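Local coordinates for protein arylalkylamine N-Acetyltransferase like 5b (Aedes aegypti, PDB 4FD4) that probably transfers acyl groups from coenzyme A thioesters to the amine of arylalkylamines such as serotonin, as a GNAT-fold member of the arylalkylamine N-acetyltransferase family, at residues 94-98 against 99-103; 168-171 against 172-176. One frame throughout, in Å; residues are numbered along the deposited sequence.

Contact 1. Residues 94-98 against 99-103; sequences ATTET and KKWGD
Thr98 and Trp101 meet at an N-cap, the start of helix 99-115 just after the short link from helix 85-95 in this GNAT-fold acetyltransferase. Thr98 sits right before the helix, and its side chain can be followed outward from CB to the hydroxyl that does the touching. OG1 stands between the backbone N and the carbonyl carbon (chi1 74°), which turns it along the helix start to accept from Trp101 N at 3.2 Å, with an N-H...O angle of 161°. The same OG1 touches Trp101 CB at 3.5 Å. Threonine suits the place because its short hydroxyl can stand in for the carbonyl that a first-turn N-H lacks. Its own carbonyl serves one residue further on: Gly102 N gives a hydrogen bond to Thr98 O over 3.3 Å, beginning the regular helical pattern.

Thr96 meets the same two residues, Trp101 and Gly102. Its OG1, anti to the backbone N (chi1 -161°), comes to the edge of the Trp101 indole, in the ring plane and 3.2 Å from Trp101 CD1. The polar partner of that hydroxyl is Asp47 of helix 46-53, whose OD1 also receives the backbone N of Thr98, so one carboxylate steadies both threonines. The methyl branch, Thr96 CG2, rests 3.6 Å from Gly102 N and 3.8 Å from Gly102 CA, where the bare backbone of glycine allows so close an approach. The rings of Phe51 and Trp101 meet, joining this helix start to helix 46-53.

From the first residue of the helix, Lys99 reaches one turn on to Asp103, its chain bent at chi2 and chi4, and brings NZ to the syn lone pair of Asp103 OD2, a salt bridge of 2.8 Å.

Contact 2. Residues 168-171 against 172-176; sequences TSVF and SVKLA. With GOL (glycerol), chain D.
Ser169 and Ser172 are joined by two hydrogen bonds at the N-cap of helix 170-178, which follows strand 162-167 of the GNAT sheet. Ser169 OG donates to Ser172 OG at 3.0 Å, and Ser172 OG in turn donates to Ser169 O, also at 3.0 Å. Each hydroxyl stands between its backbone N and carbonyl carbon (chi1 64° for Ser169 and 66° for Ser172), and this turns the two toward each other across the first turn. Serine fits position 172 because its short hydroxyl can fold back to the carbonyl three residues earlier, and position 169 because its hydroxyl reaches that of Ser172.

Ser169 O carries a second bond, a nearly straight one from Val173 N at 170°. Both donors arrive from the same face of the carbonyl plane; Ser172 OG lies well above that plane. The next bond of the helix runs from Lys174 N to Val170 O.

Beyond the cap, a glycerol, probably from the crystallisation liquor, takes a hydrogen bond at O1 from Thr168 N at 3.2 Å and gives a weak one to Ser172 OG. Leu132 N and Tyr28 OH also hold it, so it bridges the helix start to strand 126-134 and helix 17-28.

Apolar groups pack next to these bonds. Ser169 OG lies over the centre of the Phe171 ring, 3.6 Å above its plane. Val173, a branched residue suited to a buried flank, packs on Phe167 of strand 162-167 together with Ala176. On the exposed flank, where a long flexible lysine is at home, the aliphatic chain of Lys174 crosses Val170 obliquely, bringing Lys174 CE tightly to Val170 CG2 at 3.5 Å.

Both contacts are helix starts, but they lie on opposite sides of the chain's centre, their own centres 28 Å apart, and share no helix. Contact 1 is the partly buried one, joining helix 85-95 to helix 99-115 and touching helix 46-53. Contact 2 lies more at the surface, although nearer the middle of the chain, and stays within the lead into helix 170-178 behind a sheet strand. Their chemistry differs accordingly: at 94-103 one threonine caps the helix, a second meets an indole edge and an outside aspartate, and a separate lysine-aspartate bridge spans the first turn, whereas at 168-176 two serines bond to each other and a bound glycerol reaches Thr168 N and, weakly, one serine.

Contact 1. Residues 94-98 against 99-103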
# COMPACT_ATOMS: atom_id res chain seq x y z
N ALA A 94 -17.03 0.37 10.06
CA ALA A 94 -18.25 0.79 10.74
C ALA A 94 -18.03 1.63 12.01
O ALA A 94 -18.97 2.25 12.52
CB ALA A 94 -19.13 -0.42 11.06
N THR A 95 -16.81 1.64 12.55
CA THR A 95 -16.57 2.28 13.84
C THR A 95 -15.49 3.38 13.79
O THR A 95 -15.25 4.08 14.78
CB THR A 95 -16.20 1.23 14.92
OG1 THR A 95 -14.84 0.80 14.74
CG2 THR A 95 -17.11 0.01 14.82
N THR A 96 -14.87 3.55 12.63
CA THR A 96 -13.75 4.47 12.50
C THR A 96 -14.21 5.93 12.60
O THR A 96 -15.40 6.23 12.48
CB THR A 96 -12.96 4.22 11.20
OG1 THR A 96 -11.65 4.80 11.30
CG2 THR A 96 -13.70 4.77 10.00
N GLU A 97 -13.27 6.84 12.85
CA GLU A 97 -13.62 8.25 13.09
C GLU A 97 -14.21 8.96 11.87
O GLU A 97 -15.20 9.68 11.99
CB GLU A 97 -12.42 9.04 13.62
CG GLU A 97 -12.01 8.71 15.05
CD GLU A 97 -10.92 7.65 15.11
OE1 GLU A 97 -10.72 6.95 14.09
OE2 GLU A 97 -10.25 7.53 16.16
N THR A 98 -13.61 8.77 10.70
CA THR A 98 -14.08 9.51 9.53
C THR A 98 -14.78 8.63 8.52
O THR A 98 -14.49 7.44 8.40
CB THR A 98 -12.94 10.29 8.82
OG1 THR A 98 -12.09 9.39 8.11
CG2 THR A 98 -12.10 11.08 9.83
N LYS A 99 -15.71 9.22 7.76
CA LYS A 99 -16.38 8.45 6.73
C LYS A 99 -15.41 8.11 5.61
O LYS A 99 -15.50 7.04 5.03
CB LYS A 99 -17.61 9.19 6.18
CG LYS A 99 -18.25 8.46 4.99
CD LYS A 99 -19.76 8.67 4.92
CE LYS A 99 -20.34 8.11 3.63
NZ LYS A 99 -19.94 6.70 3.39
N LYS A 100 -14.49 9.03 5.30
CA LYS A 100 -13.56 8.78 4.19
C LYS A 100 -12.74 7.52 4.43
O LYS A 100 -12.58 6.69 3.52
CB LYS A 100 -12.63 9.97 3.97
CG LYS A 100 -11.60 9.71 2.86
CD LYS A 100 -10.82 10.96 2.48
CE LYS A 100 -9.78 10.64 1.42
NZ LYS A 100 -9.26 11.87 0.73
N TRP A 101 -12.20 7.40 5.63
CA TRP A 101 -11.36 6.24 5.94
C TRP A 101 -12.19 4.96 5.96
O TRP A 101 -11.71 3.92 5.53
CB TRP A 101 -10.56 6.40 7.24
CG TRP A 101 -9.71 5.17 7.57
CD1 TRP A 101 -9.78 4.41 8.70
CD2 TRP A 101 -8.71 4.57 6.74
NE1 TRP A 101 -8.86 3.39 8.63
CE2 TRP A 101 -8.20 3.46 7.43
CE3 TRP A 101 -8.19 4.88 5.47
CZ2 TRP A 101 -7.19 2.65 6.91
CZ3 TRP A 101 -7.19 4.06 4.95
CH2 TRP A 101 -6.71 2.96 5.67
N GLY A 102 -13.43 5.04 6.46
CA GLY A 102 -14.33 3.89 6.39
C GLY A 102 -14.59 3.42 4.96
O GLY A 102 -14.55 2.22 4.66
N ASP A 103 -14.85 4.38 4.07
CA ASP A 103 -15.07 4.08 2.66
C ASP A 103 -13.84 3.45 2.02
O ASP A 103 -13.93 2.48 1.24
CB ASP A 103 -15.47 5.34 1.88
CG ASP A 103 -16.84 5.89 2.29
OD1 ASP A 103 -17.09 7.08 1.99
OD2 ASP A 103 -17.64 5.14 2.90

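Contact 2. Residues 168-171 against 172-176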
# COMPACT_ATOMS: atom_id res chain seq x y z
N THR A 168 -1.54 0.96 -7.75
CA THR A 168 -2.44 1.95 -8.25
C THR A 168 -1.87 2.74 -9.41
O THR A 168 -2.58 3.44 -10.03
CB THR A 168 -2.87 2.94 -7.15
OG1 THR A 168 -3.27 2.22 -5.98
CG2 THR A 168 -4.04 3.74 -7.61
N SER A 169 -0.60 2.61 -9.70
CA SER A 169 0.01 3.34 -10.81
C SER A 169 0.66 2.46 -11.85
O SER A 169 0.86 1.28 -11.66
CB SER A 169 0.99 4.36 -10.32
OG SER A 169 2.06 3.77 -9.67
N VAL A 170 0.95 3.06 -12.98
CA VAL A 170 1.43 2.28 -14.05
C VAL A 170 2.84 1.84 -13.72
O VAL A 170 3.21 0.71 -13.92
CB VAL A 170 1.39 3.03 -15.38
CG1 VAL A 170 2.05 4.35 -15.23
CG2 VAL A 170 2.07 2.25 -16.41
N PHE A 171 3.65 2.75 -13.21
CA PHE A 171 5.01 2.40 -12.89
C PHE A 171 5.02 1.09 -12.08
O PHE A 171 5.55 0.05 -12.44
CB PHE A 171 5.58 3.51 -12.01
CG PHE A 171 4.74 4.79 -11.95
CD1 PHE A 171 5.02 5.77 -11.01
CD2 PHE A 171 3.69 5.02 -12.84
CE1 PHE A 171 4.24 6.96 -10.93
CE2 PHE A 171 2.93 6.21 -12.80
CZ PHE A 171 3.19 7.17 -11.84
N SER A 172 4.33 1.21 -10.97
CA SER A 172 4.37 0.32 -9.82
C SER A 172 3.94 -1.07 -10.27
O SER A 172 4.58 -2.09 -9.94
CB SER A 172 3.50 0.85 -8.68
OG SER A 172 2.13 0.85 -9.03
N VAL A 173 2.88 -1.12 -11.07
CA VAL A 173 2.48 -2.38 -11.69
C VAL A 173 3.67 -2.92 -12.47
O VAL A 173 4.01 -4.11 -12.38
CB VAL A 173 1.28 -2.20 -12.62
CG1 VAL A 173 0.93 -3.51 -13.31
CG2 VAL A 173 0.08 -1.66 -11.84
N LYS A 174 4.31 -2.05 -13.24
CA LYS A 174 5.45 -2.48 -14.07
C LYS A 174 6.57 -3.14 -13.25
O LYS A 174 7.17 -4.14 -13.69
CB LYS A 174 5.99 -1.31 -14.88
CG LYS A 174 5.49 -1.30 -16.32
CD LYS A 174 4.83 0.02 -16.68
CE LYS A 174 4.07 -0.10 -18.00
NZ LYS A 174 2.89 -1.00 -17.87
N LEU A 175 6.86 -2.58 -12.08
CA LEU A 175 7.84 -3.14 -11.16
C LEU A 175 7.39 -4.51 -10.72
O LEU A 175 8.13 -5.48 -10.84
CB LEU A 175 7.98 -2.24 -9.94
CG LEU A 175 8.61 -0.87 -10.14
CD1 LEU A 175 8.42 -0.02 -8.90
CD2 LEU A 175 10.09 -1.03 -10.46
N ALA A 176 6.16 -4.57 -10.21
CA ALA A 176 5.60 -5.82 -9.71
C ALA A 176 5.79 -6.92 -10.75
O ALA A 176 6.31 -8.01 -10.44
CB ALA A 176 4.13 -5.65 -9.39
C1 GOL D . 0.97 0.98 -4.56
O1 GOL D . 1.02 1.51 -5.86
C2 GOL D . 0.56 2.11 -3.64
O2 GOL D . 1.67 2.49 -2.85
C3 GOL D . -0.61 1.64 -2.78
O3 GOL D . -1.37 2.75 -2.36